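Local structure of TT1696 protein (Thermus thermophilus, 1UFB) at residues Trp7-Gln19 with Leu113-Leu127. The protein is of unknown function, though it belongs to the HEPN family of helical proteins and may bind DNA. Numbering follows the deposited sequence.
Sequences WLEQARHNLRHAQ and LDLAQKILAFVEEKL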
ATOM      1  N   TRP A   7       2.019  -7.597  15.009  1.00 29.92           N
ATOM      2  CA  TRP A   7       2.344  -7.766  13.583  1.00 29.96           C
ATOM      3  C   TRP A   7       1.569  -8.919  12.977  1.00 30.37           C
ATOM      4  O   TRP A   7       1.143  -8.873  11.807  1.00 27.32           O
ATOM      5  CB  TRP A   7       3.860  -7.963  13.394  1.00 31.53           C
ATOM      6  CG  TRP A   7       4.616  -6.674  13.569  1.00 30.08           C
ATOM      7  CD1 TRP A   7       4.954  -6.072  14.747  1.00 30.79           C
ATOM      8  CD2 TRP A   7       5.063  -5.797  12.528  1.00 28.08           C
ATOM      9  NE1 TRP A   7       5.583  -4.862  14.509  1.00 28.09           N
ATOM     10  CE2 TRP A   7       5.668  -4.674  13.153  1.00 30.82           C
ATOM     11  CE3 TRP A   7       5.011  -5.849  11.136  1.00 27.68           C
ATOM     12  CZ2 TRP A   7       6.228  -3.601  12.418  1.00 27.07           C
ATOM     13  CZ3 TRP A   7       5.556  -4.790  10.409  1.00 27.03           C
ATOM     14  CH2 TRP A   7       6.157  -3.685  11.060  1.00 25.70           C
ATOM     15  N   LEU A   8       1.320  -9.953  13.783  1.00 28.21           N
ATOM     16  CA  LEU A   8       0.538 -11.055  13.237  1.00 28.10           C
ATOM     17  C   LEU A   8      -0.868 -10.595  13.018  1.00 24.93           C
ATOM     18  O   LEU A   8      -1.529 -11.003  12.059  1.00 25.60           O
ATOM     19  CB  LEU A   8       0.525 -12.255  14.210  1.00 29.76           C
ATOM     20  CG  LEU A   8       1.403 -13.364  13.691  1.00 38.10           C
ATOM     21  CD1 LEU A   8       0.773 -13.964  12.388  1.00 38.35           C
ATOM     22  CD2 LEU A   8       2.811 -12.797  13.447  1.00 38.25           C
ATOM     23  N   GLU A   9      -1.344  -9.793  13.970  1.00 29.19           N
ATOM     24  CA  GLU A   9      -2.690  -9.237  13.922  1.00 29.57           C
ATOM     25  C   GLU A   9      -2.797  -8.385  12.632  1.00 28.51           C
ATOM     26  O   GLU A   9      -3.767  -8.476  11.903  1.00 29.16           O
ATOM     27  CB  GLU A   9      -2.895  -8.345  15.154  1.00 34.52           C
ATOM     28  CG  GLU A   9      -4.121  -8.573  16.014  1.00 46.37           C
ATOM     29  CD  GLU A   9      -4.014  -7.844  17.404  1.00 53.29           C
ATOM     30  OE1 GLU A   9      -3.097  -8.175  18.217  1.00 53.81           O
ATOM     31  OE2 GLU A   9      -4.852  -6.928  17.672  1.00 57.12           O
ATOM     32  N   GLN A  10      -1.787  -7.553  12.378  1.00 25.61           N
ATOM     33  CA  GLN A  10      -1.762  -6.713  11.160  1.00 24.77           C
ATOM     34  C   GLN A  10      -1.750  -7.589   9.915  1.00 23.66           C
ATOM     35  O   GLN A  10      -2.420  -7.282   8.928  1.00 23.86           O
ATOM     36  CB  GLN A  10      -0.499  -5.861  11.155  1.00 22.89           C
ATOM     37  CG  GLN A  10      -0.474  -4.825   9.996  1.00 24.22           C
ATOM     38  CD  GLN A  10      -1.663  -3.861  10.048  1.00 26.09           C
ATOM     39  OE1 GLN A  10      -2.018  -3.342  11.122  1.00 28.46           O
ATOM     40  NE2 GLN A  10      -2.271  -3.581   8.872  1.00 24.90           N
ATOM     41  N   ALA A  11      -0.944  -8.665   9.946  1.00 25.48           N
ATOM     42  CA  ALA A  11      -0.842  -9.560   8.774  1.00 24.18           C
ATOM     43  C   ALA A  11      -2.207 -10.156   8.466  1.00 24.64           C
ATOM     44  O   ALA A  11      -2.637 -10.190   7.292  1.00 22.54           O
ATOM     45  CB  ALA A  11       0.182 -10.713   9.094  1.00 25.81           C
ATOM     46  N   ARG A  12      -2.893 -10.646   9.522  1.00 23.99           N
ATOM     47  CA  ARG A  12      -4.250 -11.231   9.333  1.00 26.96           C
ATOM     48  C   ARG A  12      -5.185 -10.132   8.813  1.00 26.71           C
ATOM     49  O   ARG A  12      -6.005 -10.363   7.915  1.00 28.68           O
ATOM     50  CB  ARG A  12      -4.800 -11.859  10.649  1.00 28.10           C
ATOM     51  CG  ARG A  12      -4.139 -13.243  11.027  1.00 33.20           C
ATOM     52  CD  ARG A  12      -4.786 -13.894  12.256  1.00 35.92           C
ATOM     53  NE  ARG A  12      -4.615 -13.043  13.453  1.00 40.70           N
ATOM     54  CZ  ARG A  12      -3.643 -13.241  14.362  1.00 44.52           C
ATOM     55  NH1 ARG A  12      -2.797 -14.263  14.176  1.00 44.88           N
ATOM     56  NH2 ARG A  12      -3.502 -12.442  15.445  1.00 38.89           N
ATOM     57  N   HIS A  13      -5.080  -8.932   9.361  1.00 27.29           N
ATOM     58  CA  HIS A  13      -5.951  -7.833   8.851  1.00 29.55           C
ATOM     59  C   HIS A  13      -5.677  -7.534   7.358  1.00 28.07           C
ATOM     60  O   HIS A  13      -6.590  -7.276   6.546  1.00 26.20           O
ATOM     61  CB  HIS A  13      -5.743  -6.525   9.674  1.00 29.59           C
ATOM     62  CG  HIS A  13      -6.579  -5.368   9.179  1.00 31.52           C
ATOM     63  ND1 HIS A  13      -6.111  -4.431   8.272  1.00 33.67           N
ATOM     64  CD2 HIS A  13      -7.897  -5.072   9.363  1.00 30.77           C
ATOM     65  CE1 HIS A  13      -7.097  -3.621   7.915  1.00 26.61           C
ATOM     66  NE2 HIS A  13      -8.190  -3.985   8.560  1.00 34.42           N
ATOM     67  N   ASN A  14      -4.388  -7.488   7.012  1.00 26.22           N
ATOM     68  CA  ASN A  14      -4.004  -7.249   5.615  1.00 24.51           C
ATOM     69  C   ASN A  14      -4.575  -8.369   4.740  1.00 25.80           C
ATOM     70  O   ASN A  14      -5.043  -8.090   3.629  1.00 23.30           O
ATOM     71  CB  ASN A  14      -2.427  -7.263   5.461  1.00 22.86           C
ATOM     72  CG  ASN A  14      -1.740  -6.043   6.100  1.00 21.13           C
ATOM     73  OD1 ASN A  14      -0.487  -6.034   6.259  1.00 22.76           O
ATOM     74  ND2 ASN A  14      -2.516  -4.998   6.422  1.00 17.95           N
ATOM     75  N   LEU A  15      -4.516  -9.630   5.207  1.00 24.01           N
ATOM     76  CA  LEU A  15      -5.041 -10.743   4.387  1.00 26.81           C
ATOM     77  C   LEU A  15      -6.575 -10.578   4.286  1.00 25.90           C
ATOM     78  O   LEU A  15      -7.140 -10.802   3.232  1.00 25.41           O
ATOM     79  CB  LEU A  15      -4.658 -12.116   4.978  1.00 28.29           C
ATOM     80  CG  LEU A  15      -4.880 -13.297   3.993  1.00 33.86           C
ATOM     81  CD1 LEU A  15      -4.137 -13.103   2.666  1.00 34.39           C
ATOM     82  CD2 LEU A  15      -4.365 -14.614   4.643  1.00 33.99           C
ATOM     83  N   ARG A  16      -7.235 -10.158   5.359  1.00 26.61           N
ATOM     84  CA  ARG A  16      -8.708  -9.907   5.237  1.00 29.62           C
ATOM     85  C   ARG A  16      -8.987  -8.742   4.302  1.00 28.32           C
ATOM     86  O   ARG A  16     -10.012  -8.734   3.562  1.00 28.80           O
ATOM     87  CB  ARG A  16      -9.394  -9.664   6.615  1.00 29.44           C
ATOM     88  CG  ARG A  16      -9.314 -10.956   7.494  1.00 35.62           C
ATOM     89  CD  ARG A  16     -10.107 -10.819   8.790  1.00 40.14           C
ATOM     90  NE  ARG A  16      -9.546  -9.839   9.691  1.00 40.78           N
ATOM     91  CZ  ARG A  16      -8.773 -10.158  10.713  1.00 43.49           C
ATOM     92  NH1 ARG A  16      -8.487 -11.451  10.924  1.00 40.85           N
ATOM     93  NH2 ARG A  16      -8.303  -9.193  11.509  1.00 42.37           N
ATOM     94  N   HIS A  17      -8.119  -7.741   4.330  1.00 26.13           N
ATOM     95  CA  HIS A  17      -8.316  -6.621   3.391  1.00 24.25           C
ATOM     96  C   HIS A  17      -8.125  -7.162   1.930  1.00 25.12           C
ATOM     97  O   HIS A  17      -8.827  -6.702   1.003  1.00 25.99           O
ATOM     98  CB  HIS A  17      -7.304  -5.460   3.570  1.00 23.65           C
ATOM     99  CG  HIS A  17      -7.544  -4.340   2.588  1.00 24.99           C
ATOM    100  ND1 HIS A  17      -8.673  -3.542   2.636  1.00 25.07           N
ATOM    101  CD2 HIS A  17      -6.824  -3.903   1.535  1.00 22.08           C
ATOM    102  CE1 HIS A  17      -8.621  -2.652   1.658  1.00 25.86           C
ATOM    103  NE2 HIS A  17      -7.511  -2.843   0.978  1.00 25.07           N
ATOM    104  N   ALA A  18      -7.152  -8.049   1.707  1.00 23.10           N
ATOM    105  CA  ALA A  18      -6.954  -8.582   0.337  1.00 23.98           C
ATOM    106  C   ALA A  18      -8.191  -9.418  -0.079  1.00 24.70           C
ATOM    107  O   ALA A  18      -8.600  -9.395  -1.233  1.00 25.88           O
ATOM    108  CB  ALA A  18      -5.593  -9.464   0.221  1.00 21.14           C
ATOM    109  N   GLN A  19      -8.761 -10.175   0.863  1.00 26.51           N
ATOM    110  CA  GLN A  19      -9.944 -10.984   0.559  1.00 26.68           C
ATOM    111  C   GLN A  19     -11.130 -10.095   0.196  1.00 28.93           C
ATOM    112  O   GLN A  19     -11.917 -10.386  -0.748  1.00 28.17           O
ATOM    113  CB  GLN A  19     -10.316 -11.821   1.775  1.00 30.72           C
ATOM    114  CG  GLN A  19      -9.496 -13.039   1.884  1.00 39.54           C
ATOM    115  CD  GLN A  19     -10.184 -14.038   2.740  1.00 50.98           C
ATOM    116  OE1 GLN A  19     -10.187 -13.912   3.991  1.00 53.48           O
ATOM    117  NE2 GLN A  19     -10.828 -15.037   2.090  1.00 51.59           N
ATOM    118  N   LEU A 113      -3.513 -14.517  -2.637  1.00 24.55           N
ATOM    119  CA  LEU A 113      -4.051 -14.825  -1.295  1.00 24.81           C
ATOM    120  C   LEU A 113      -3.587 -16.203  -0.851  1.00 25.74           C
ATOM    121  O   LEU A 113      -3.221 -16.389   0.293  1.00 26.34           O
ATOM    122  CB  LEU A 113      -5.592 -14.802  -1.262  1.00 27.77           C
ATOM    123  CG  LEU A 113      -6.280 -13.437  -1.347  1.00 34.51           C
ATOM    124  CD1 LEU A 113      -7.733 -13.615  -1.750  1.00 37.31           C
ATOM    125  CD2 LEU A 113      -6.250 -12.776  -0.021  1.00 34.28           C
ATOM    126  N   ASP A 114      -3.568 -17.168  -1.765  1.00 27.58           N
ATOM    127  CA  ASP A 114      -3.136 -18.515  -1.410  1.00 26.97           C
ATOM    128  C   ASP A 114      -1.699 -18.518  -0.907  1.00 26.02           C
ATOM    129  O   ASP A 114      -1.363 -19.191   0.105  1.00 27.84           O
ATOM    130  CB  ASP A 114      -3.184 -19.445  -2.642  1.00 28.88           C
ATOM    131  CG  ASP A 114      -4.608 -19.802  -3.065  1.00 30.00           C
ATOM    132  OD1 ASP A 114      -5.547 -19.632  -2.257  1.00 27.03           O
ATOM    133  OD2 ASP A 114      -4.767 -20.265  -4.209  1.00 31.47           O
ATOM    134  N   LEU A 115      -0.842 -17.799  -1.622  1.00 22.42           N
ATOM    135  CA  LEU A 115       0.586 -17.747  -1.269  1.00 27.23           C
ATOM    136  C   LEU A 115       0.794 -17.024   0.077  1.00 24.81           C
ATOM    137  O   LEU A 115       1.600 -17.450   0.913  1.00 27.62           O
ATOM    138  CB  LEU A 115       1.386 -17.065  -2.425  1.00 26.82           C
ATOM    139  CG  LEU A 115       1.306 -17.803  -3.782  1.00 25.74           C
ATOM    140  CD1 LEU A 115       2.091 -17.032  -4.867  1.00 27.72           C
ATOM    141  CD2 LEU A 115       1.895 -19.207  -3.605  1.00 25.59           C
ATOM    142  N   ALA A 116       0.065 -15.945   0.283  1.00 23.37           N
ATOM    143  CA  ALA A 116       0.194 -15.221   1.532  1.00 24.65           C
ATOM    144  C   ALA A 116      -0.309 -16.075   2.683  1.00 24.80           C
ATOM    145  O   ALA A 116       0.303 -16.084   3.793  1.00 23.61           O
ATOM    146  CB  ALA A 116      -0.578 -13.882   1.478  1.00 23.94           C
ATOM    147  N   GLN A 117      -1.392 -16.819   2.437  1.00 24.73           N
ATOM    148  CA  GLN A 117      -1.902 -17.700   3.507  1.00 28.53           C
ATOM    149  C   GLN A 117      -0.856 -18.757   3.890  1.00 26.07           C
ATOM    150  O   GLN A 117      -0.675 -19.088   5.074  1.00 29.10           O
ATOM    151  CB  GLN A 117      -3.234 -18.366   3.053  1.00 30.60           C
ATOM    152  CG  GLN A 117      -3.679 -19.409   3.984  1.00 34.92           C
ATOM    153  CD  GLN A 117      -3.846 -18.866   5.415  1.00 39.32           C
ATOM    154  OE1 GLN A 117      -4.240 -17.710   5.629  1.00 36.97           O
ATOM    155  NE2 GLN A 117      -3.565 -19.710   6.388  1.00 40.47           N
ATOM    156  N   LYS A 118      -0.146 -19.296   2.907  1.00 25.36           N
ATOM    157  CA  LYS A 118       0.938 -20.268   3.229  1.00 29.81           C
ATOM    158  C   LYS A 118       1.994 -19.633   4.129  1.00 29.73           C
ATOM    159  O   LYS A 118       2.500 -20.251   5.109  1.00 29.10           O
ATOM    160  CB  LYS A 118       1.653 -20.715   1.954  1.00 32.70           C
ATOM    161  CG  LYS A 118       0.847 -21.515   1.012  1.00 36.72           C
ATOM    162  CD  LYS A 118       1.798 -22.042  -0.049  1.00 42.55           C
ATOM    163  CE  LYS A 118       1.031 -22.607  -1.249  1.00 48.42           C
ATOM    164  NZ  LYS A 118       2.034 -23.131  -2.291  1.00 52.01           N
ATOM    165  N   ILE A 119       2.333 -18.376   3.823  1.00 30.30           N
ATOM    166  CA  ILE A 119       3.328 -17.673   4.633  1.00 24.18           C
ATOM    167  C   ILE A 119       2.815 -17.463   6.056  1.00 27.54           C
ATOM    168  O   ILE A 119       3.538 -17.731   7.042  1.00 29.42           O
ATOM    169  CB  ILE A 119       3.696 -16.304   4.019  1.00 27.58           C
ATOM    170  CG1 ILE A 119       4.328 -16.505   2.619  1.00 28.66           C
ATOM    171  CG2 ILE A 119       4.644 -15.533   4.972  1.00 23.62           C
ATOM    172  CD1 ILE A 119       5.757 -17.001   2.596  1.00 33.31           C
ATOM    173  N   LEU A 120       1.574 -16.983   6.168  1.00 25.41           N
ATOM    174  CA  LEU A 120       0.941 -16.742   7.464  1.00 27.27           C
ATOM    175  C   LEU A 120       0.884 -18.025   8.289  1.00 24.32           C
ATOM    176  O   LEU A 120       1.171 -18.008   9.514  1.00 28.10           O
ATOM    177  CB  LEU A 120      -0.514 -16.285   7.268  1.00 27.52           C
ATOM    178  CG  LEU A 120      -0.675 -14.824   7.653  1.00 37.52           C
ATOM    179  CD1 LEU A 120      -0.387 -14.690   9.188  1.00 40.24           C
ATOM    180  CD2 LEU A 120       0.337 -14.005   6.760  1.00 38.97           C
ATOM    181  N   ALA A 121       0.542 -19.115   7.622  1.00 25.14           N
ATOM    182  CA  ALA A 121       0.370 -20.421   8.364  1.00 28.38           C
ATOM    183  C   ALA A 121       1.721 -20.915   8.870  1.00 28.99           C
ATOM    184  O   ALA A 121       1.826 -21.414   9.977  1.00 32.14           O
ATOM    185  CB  ALA A 121      -0.306 -21.467   7.445  1.00 28.88           C
ATOM    186  N   PHE A 122       2.747 -20.757   8.052  1.00 29.24           N
ATOM    187  CA  PHE A 122       4.133 -21.130   8.416  1.00 32.43           C
ATOM    188  C   PHE A 122       4.503 -20.264   9.638  1.00 33.98           C
ATOM    189  O   PHE A 122       4.974 -20.760  10.676  1.00 34.33           O
ATOM    190  CB  PHE A 122       5.044 -20.856   7.198  1.00 34.08           C
ATOM    191  CG  PHE A 122       6.523 -20.756   7.508  1.00 38.97           C
ATOM    192  CD1 PHE A 122       7.315 -21.896   7.633  1.00 38.54           C
ATOM    193  CD2 PHE A 122       7.125 -19.492   7.665  1.00 39.37           C
ATOM    194  CE1 PHE A 122       8.679 -21.781   7.920  1.00 39.00           C
ATOM    195  CE2 PHE A 122       8.497 -19.371   7.953  1.00 38.01           C
ATOM    196  CZ  PHE A 122       9.271 -20.515   8.081  1.00 36.35           C
ATOM    197  N   VAL A 123       4.265 -18.960   9.551  1.00 31.73           N
ATOM    198  CA  VAL A 123       4.585 -18.110  10.684  1.00 29.36           C
ATOM    199  C   VAL A 123       3.792 -18.506  11.961  1.00 33.73           C
ATOM    200  O   VAL A 123       4.342 -18.540  13.081  1.00 33.61           O
ATOM    201  CB  VAL A 123       4.304 -16.613  10.336  1.00 29.56           C
ATOM    202  CG1 VAL A 123       4.290 -15.787  11.626  1.00 27.73           C
ATOM    203  CG2 VAL A 123       5.416 -16.088   9.374  1.00 23.63           C
ATOM    204  N   GLU A 124       2.502 -18.774  11.811  1.00 32.28           N
ATOM    205  CA  GLU A 124       1.697 -19.095  13.000  1.00 39.29           C
ATOM    206  C   GLU A 124       2.217 -20.373  13.672  1.00 41.17           C
ATOM    207  O   GLU A 124       2.247 -20.473  14.899  1.00 41.66           O
ATOM    208  CB  GLU A 124       0.203 -19.226  12.645  1.00 37.78           C
ATOM    209  CG  GLU A 124      -0.492 -17.847  12.520  1.00 38.98           C
ATOM    210  CD  GLU A 124      -1.751 -17.848  11.609  1.00 45.71           C
ATOM    211  OE1 GLU A 124      -2.076 -18.915  11.012  1.00 44.63           O
ATOM    212  OE2 GLU A 124      -2.388 -16.766  11.486  1.00 44.63           O
ATOM    213  N   GLU A 125       2.692 -21.309  12.875  1.00 42.87           N
ATOM    214  CA  GLU A 125       3.208 -22.510  13.472  1.00 48.38           C
ATOM    215  C   GLU A 125       4.632 -22.352  14.014  1.00 48.81           C
ATOM    216  O   GLU A 125       5.018 -23.099  14.903  1.00 48.10           O
ATOM    217  CB  GLU A 125       3.110 -23.665  12.486  1.00 51.25           C
ATOM    218  CG  GLU A 125       4.357 -24.034  11.783  1.00 58.00           C
ATOM    219  CD  GLU A 125       4.033 -24.459  10.388  1.00 62.92           C
ATOM    220  OE1 GLU A 125       2.844 -24.776  10.162  1.00 66.05           O
ATOM    221  OE2 GLU A 125       4.934 -24.476   9.518  1.00 66.33           O
ATOM    222  N   LYS A 126       5.413 -21.393  13.510  1.00 48.58           N
ATOM    223  CA  LYS A 126       6.776 -21.231  14.032  1.00 48.03           C
ATOM    224  C   LYS A 126       6.816 -20.274  15.216  1.00 50.94           C
ATOM    225  O   LYS A 126       7.838 -20.142  15.878  1.00 52.27           O
ATOM    226  CB  LYS A 126       7.727 -20.756  12.942  1.00 46.60           C
ATOM    227  CG  LYS A 126       7.841 -21.692  11.756  1.00 46.74           C
ATOM    228  CD  LYS A 126       8.293 -23.074  12.136  1.00 46.80           C
ATOM    229  CE  LYS A 126       8.438 -23.963  10.898  1.00 48.47           C
ATOM    230  NZ  LYS A 126       8.650 -25.445  11.204  1.00 47.92           N
ATOM    231  N   LEU A 127       5.703 -19.612  15.504  1.00 52.30           N
ATOM    232  CA  LEU A 127       5.659 -18.706  16.651  1.00 56.41           C
ATOM    233  C   LEU A 127       5.356 -19.478  17.941  1.00 59.45           C
ATOM    234  O   LEU A 127       6.243 -19.560  18.826  1.00 59.77           O
ATOM    235  CB  LEU A 127       4.569 -17.643  16.463  1.00 57.51           C
ATOM    236  CG  LEU A 127       4.945 -16.439  15.597  1.00 57.43           C
ATOM    237  CD1 LEU A 127       3.903 -15.364  15.792  1.00 59.91           C
ATOM    238  CD2 LEU A 127       6.312 -15.905  15.978  1.00 57.10           C
ATOM    239  OXT LEU A 127       4.210 -19.994  18.037  1.00 62.51           O
TER
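Leu8, Ala11, Leu15 and Ala18 face helix 113-126 from a nearly antiparallel helix, the axes 10.7 Å apart at a crossing angle of -165°. This heptad-like spacing lays an apolar ridge along 7-19, its small alanines letting leucines of the other helix come close. Leu8 runs antiparallel past the side chains of Leu120, Val123 and Leu127: CD1 meets Leu120 CD1 at 3.5 Å, while CD2 touches Leu127 CD1 at 3.6 Å and also reaches Val123 CG1. Trimming Leu8 back to an alanine is likely to open a gap, leaving those three methyls without the branches they share. Ala11 CB lies 4.0 Å from both Leu120 CD1 and CD2. Leu15 reaches across with both methyls, its CG trans to the backbone N (chi1 -166°): CD1 meets Leu113 CD2 (3.4 Å) and Ala116, CD2 the exposed Gln117 at OE1 (3.3 Å). Leu113 CD2 also presses on Ala18 CB at 3.4 Å, tighter than usual, which suits the small alanine. On the more exposed side, Glu124 OE2 approaches the Arg12 guanidinium edge in a long salt bridge, 3.7 Å to NH1, the planes 25° apart; such long side chains suit this border, their carbons flanking leucines while their charges probably face solvent. Leu120 and Leu127 also touch helix 27-48, packing this pair into the HEPN bundle, while His17 pairs with His17 of the second subunit. Cohesion is thus chiefly apolar, the ion pair probably adding modest attraction.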